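Local coordinates for glycosyl hydrolase, family 31/fibronectin type III domain protein (Clostridium perfringens, PDB 4UAP) that binds galacto-configured sugars such as N-acetylgalactosamine through a family 32 carbohydrate-binding module of a family 31 glycoside hydrolase, at residues 38-43 / 47-52. Sequence-based numbering, arbitrary orientation.
Sequences DLKWIF and QQDKGT. With NGA (2-acetamido-2-deoxy-beta-D-galactopyranose), chain C.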
ATOM      1  N   ASP A  38       0.208  -0.543   9.419  1.00  7.82           N
ATOM      2  CA  ASP A  38       1.406   0.144   9.892  1.00  7.76           C
ATOM      3  C   ASP A  38       2.562  -0.847  10.051  1.00  6.72           C
ATOM      4  O   ASP A  38       2.365  -1.963  10.530  1.00  5.58           O
ATOM      5  CB  ASP A  38       1.162   0.819  11.253  1.00  6.50           C
ATOM      6  CG  ASP A  38       0.473   2.191  11.155  1.00  8.74           C
ATOM      7  OD1 ASP A  38      -0.198   2.513  10.146  1.00  6.90           O
ATOM      8  OD2 ASP A  38       0.607   2.954  12.132  1.00  9.86           O
ATOM      9  N   LEU A  39       3.764  -0.427   9.678  1.00  5.12           N
ATOM     10  CA  LEU A  39       4.975  -1.116  10.102  1.00  7.63           C
ATOM     11  C   LEU A  39       5.014  -1.103  11.633  1.00  9.33           C
ATOM     12  O   LEU A  39       4.412  -0.222  12.251  1.00  4.98           O
ATOM     13  CB  LEU A  39       6.207  -0.426   9.519  1.00  7.27           C
ATOM     14  CG  LEU A  39       7.081  -1.279   8.604  1.00 11.22           C
ATOM     15  CD1 LEU A  39       6.272  -1.810   7.431  1.00  7.43           C
ATOM     16  CD2 LEU A  39       8.300  -0.481   8.131  1.00  9.07           C
ATOM     17  N   LYS A  40       5.712  -2.061  12.242  1.00  6.36           N
ATOM     18  CA  LYS A  40       5.765  -2.148  13.706  1.00  7.09           C
ATOM     19  C   LYS A  40       6.072  -0.806  14.372  1.00  8.93           C
ATOM     20  O   LYS A  40       7.032  -0.118  14.005  1.00  7.08           O
ATOM     21  CB  LYS A  40       6.816  -3.171  14.153  1.00  8.78           C
ATOM     22  CG  LYS A  40       6.408  -4.628  14.003  1.00 13.73           C
ATOM     23  CD  LYS A  40       7.491  -5.545  14.576  1.00 18.77           C
ATOM     24  CE  LYS A  40       7.149  -7.012  14.348  1.00 30.23           C
ATOM     25  NZ  LYS A  40       5.728  -7.319  14.669  1.00 31.49           N
ATOM     26  N   TRP A  41       5.256  -0.436  15.352  1.00  7.95           N
ATOM     27  CA  TRP A  41       5.514   0.789  16.109  1.00  8.68           C
ATOM     28  C   TRP A  41       6.765   0.655  16.968  1.00  8.11           C
ATOM     29  O   TRP A  41       7.088  -0.434  17.446  1.00  8.09           O
ATOM     30  CB  TRP A  41       4.323   1.147  16.997  1.00 10.96           C
ATOM     31  CG  TRP A  41       3.106   1.586  16.244  1.00  9.43           C
ATOM     32  CD1 TRP A  41       2.874   1.461  14.897  1.00  8.87           C
ATOM     33  CD2 TRP A  41       1.946   2.209  16.798  1.00 12.46           C
ATOM     34  NE1 TRP A  41       1.640   1.980  14.586  1.00  8.49           N
ATOM     35  CE2 TRP A  41       1.050   2.446  15.732  1.00 10.01           C
ATOM     36  CE3 TRP A  41       1.585   2.612  18.094  1.00 15.88           C
ATOM     37  CZ2 TRP A  41      -0.193   3.059  15.923  1.00 12.81           C
ATOM     38  CZ3 TRP A  41       0.348   3.220  18.282  1.00 13.53           C
ATOM     39  CH2 TRP A  41      -0.526   3.437  17.201  1.00 14.78           C
ATOM     40  N   ILE A  42       7.471   1.764  17.138  1.00  7.93           N
ATOM     41  CA  ILE A  42       8.638   1.818  17.999  1.00 12.64           C
ATOM     42  C   ILE A  42       8.239   2.297  19.391  1.00  9.60           C
ATOM     43  O   ILE A  42       7.796   3.430  19.543  1.00  8.56           O
ATOM     44  CB  ILE A  42       9.711   2.768  17.443  1.00 15.16           C
ATOM     45  CG1 ILE A  42      10.019   2.443  15.981  1.00 15.05           C
ATOM     46  CG2 ILE A  42      10.967   2.701  18.304  1.00 15.05           C
ATOM     47  CD1 ILE A  42      10.388   1.031  15.757  1.00 18.24           C
ATOM     48  N   PHE A  43       8.408   1.439  20.395  1.00  8.47           N
ATOM     49  CA  PHE A  43       7.946   1.728  21.753  1.00  8.70           C
ATOM     50  C   PHE A  43       9.068   2.100  22.712  1.00  9.20           C
ATOM     51  O   PHE A  43       8.825   2.754  23.723  1.00  7.85           O
ATOM     52  CB  PHE A  43       7.199   0.524  22.329  1.00  9.58           C
ATOM     53  CG  PHE A  43       5.878   0.250  21.664  1.00 13.25           C
ATOM     54  CD1 PHE A  43       4.745   0.935  22.049  1.00 11.19           C
ATOM     55  CD2 PHE A  43       5.773  -0.707  20.661  1.00 11.10           C
ATOM     56  CE1 PHE A  43       3.527   0.684  21.448  1.00 19.49           C
ATOM     57  CE2 PHE A  43       4.562  -0.961  20.060  1.00 10.94           C
ATOM     58  CZ  PHE A  43       3.436  -0.270  20.449  1.00  9.62           C
ATOM     59  N   GLN A  47      14.611  -0.847  21.239  1.00 15.36           N
ATOM     60  CA  GLN A  47      13.851  -1.878  20.545  1.00 15.72           C
ATOM     61  C   GLN A  47      14.581  -2.392  19.304  1.00 18.88           C
ATOM     62  O   GLN A  47      15.044  -1.608  18.481  1.00 20.14           O
ATOM     63  CB  GLN A  47      12.482  -1.324  20.153  1.00 13.77           C
ATOM     64  CG  GLN A  47      11.530  -2.329  19.547  1.00 15.92           C
ATOM     65  CD  GLN A  47      10.174  -1.702  19.311  1.00 17.56           C
ATOM     66  OE1 GLN A  47       9.717  -0.904  20.122  1.00 11.43           O
ATOM     67  NE2 GLN A  47       9.532  -2.045  18.196  1.00 15.20           N
ATOM     68  N   GLN A  48      14.674  -3.708  19.166  1.00 18.99           N
ATOM     69  CA  GLN A  48      15.385  -4.289  18.025  1.00 25.25           C
ATOM     70  C   GLN A  48      14.422  -5.024  17.102  1.00 19.51           C
ATOM     71  O   GLN A  48      14.750  -5.281  15.946  1.00 22.60           O
ATOM     72  CB  GLN A  48      16.508  -5.227  18.492  1.00 32.25           C
ATOM     73  CG  GLN A  48      17.690  -4.507  19.149  1.00 25.64           C
ATOM     74  CD  GLN A  48      18.222  -3.347  18.300  1.00 34.11           C
ATOM     75  OE1 GLN A  48      18.211  -2.186  18.728  1.00 36.94           O
ATOM     76  NE2 GLN A  48      18.693  -3.661  17.093  1.00 37.03           N
ATOM     77  N   ASP A  49      13.233  -5.341  17.620  1.00 18.22           N
ATOM     78  CA  ASP A  49      12.124  -5.868  16.817  1.00 23.74           C
ATOM     79  C   ASP A  49      11.443  -4.757  16.000  1.00 21.99           C
ATOM     80  O   ASP A  49      10.592  -4.026  16.519  1.00 18.58           O
ATOM     81  CB  ASP A  49      11.098  -6.549  17.727  1.00 22.44           C
ATOM     82  CG  ASP A  49       9.921  -7.128  16.959  1.00 36.49           C
ATOM     83  OD1 ASP A  49       8.795  -7.133  17.509  1.00 44.39           O
ATOM     84  OD2 ASP A  49      10.123  -7.588  15.812  1.00 43.20           O
ATOM     85  N   LYS A  50      11.827  -4.624  14.734  1.00 16.34           N
ATOM     86  CA  LYS A  50      11.298  -3.557  13.880  1.00 18.25           C
ATOM     87  C   LYS A  50      10.908  -4.063  12.490  1.00 19.47           C
ATOM     88  O   LYS A  50      11.359  -5.124  12.051  1.00 15.92           O
ATOM     89  CB  LYS A  50      12.322  -2.435  13.719  1.00 18.32           C
ATOM     90  CG  LYS A  50      12.812  -1.794  15.011  1.00 22.89           C
ATOM     91  CD  LYS A  50      13.959  -0.825  14.711  1.00 24.11           C
ATOM     92  CE  LYS A  50      14.226   0.099  15.885  1.00 35.88           C
ATOM     93  NZ  LYS A  50      15.103   1.234  15.499  1.00 38.54           N
ATOM     94  N   GLY A  51      10.068  -3.296  11.802  1.00 12.69           N
ATOM     95  CA  GLY A  51       9.807  -3.545  10.396  1.00 11.52           C
ATOM     96  C   GLY A  51      10.745  -2.671   9.602  1.00 15.82           C
ATOM     97  O   GLY A  51      11.187  -1.629  10.104  1.00 12.13           O
ATOM     98  N   THR A  52      11.058  -3.059   8.370  1.00  8.62           N
ATOM     99  CA  THR A  52      11.948  -2.251   7.548  0.50 15.46           C
ATOM    100  C   THR A  52      11.437  -2.091   6.123  1.00 17.92           C
ATOM    101  O   THR A  52      10.837  -3.006   5.550  1.00 18.11           O
ATOM    102  CB  THR A  52      13.373  -2.847   7.486  0.50 17.65           C
ATOM    103  OG1 THR A  52      13.340  -4.091   6.779  0.50 17.51           O
ATOM    104  CG2 THR A  52      13.936  -3.062   8.892  0.50 20.08           C
TER
HETATM  105  C1  NGA C 201       3.996   7.157  16.545  1.00 33.04           C
HETATM  106  C2  NGA C 201       2.630   7.433  15.925  1.00 24.90           C
HETATM  107  C3  NGA C 201       1.972   6.125  15.539  1.00 19.79           C
HETATM  108  C4  NGA C 201       2.939   5.328  14.673  1.00 17.64           C
HETATM  109  C5  NGA C 201       4.195   5.031  15.494  1.00 16.62           C
HETATM  110  C6  NGA C 201       5.295   4.253  14.784  1.00 21.30           C
HETATM  111  C7  NGA C 201       1.188   9.342  16.528  1.00 34.18           C
HETATM  112  C8  NGA C 201       0.313   9.944  17.589  1.00 28.63           C
HETATM  113  N2  NGA C 201       1.767   8.176  16.845  1.00 28.96           N
HETATM  114  O1  NGA C 201       4.730   8.359  16.524  1.00 38.69           O
HETATM  115  O3  NGA C 201       0.770   6.434  14.876  1.00 20.64           O
HETATM  116  O4  NGA C 201       3.270   6.101  13.540  1.00 16.40           O
HETATM  117  O5  NGA C 201       4.801   6.241  15.843  1.00 28.17           O
HETATM  118  O6  NGA C 201       6.441   4.168  15.625  1.00 13.30           O
HETATM  119  O7  NGA C 201       1.337   9.920  15.442  1.00 23.92           O
HETATM  120  O   HOH W   1       9.265  -0.888  12.777  1.00 10.88           O
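The side-chain amide of Q47 joins the two arms of this loop. Its OE1 accepts F43 N at 2.7 Å, while its NE2 donates to W41 O at 3.0 Å. The other N-H of NE2 bonds D49 O, 2.8 Å from NE2 in the amide plane, almost straight (174°). With CG anti to the backbone N (chi1 -174°) and the chain extended, Q47 spans the gap, and three bonds fix its amide. A water accepts from G51 N and donates to K40 O, and L39 CD2 rests 3.6 Å from G51 C. K40 CD and CE cross the D49 carboxylate at about a right angle (CE to OD2 3.4 Å), while NZ bonds L15 O. W41 is held through its carbonyl and I42 CD1 packs on K50 CG (3.8 Å); both belong to the sugar pocket of the beta-sandwich. GalNAc lies over one face of the W41 indole, C4 3.5 Å above the plane and offset toward the rim, and I42 N donates to O6. D38 OD2, also salt-bridged to R36, accepts W41 NE1 through its anti lone pair. Side-chain amide and water bridges thus hold a loop offering the sugar a directional N-H and a ring face, consistent with CH-pi contact.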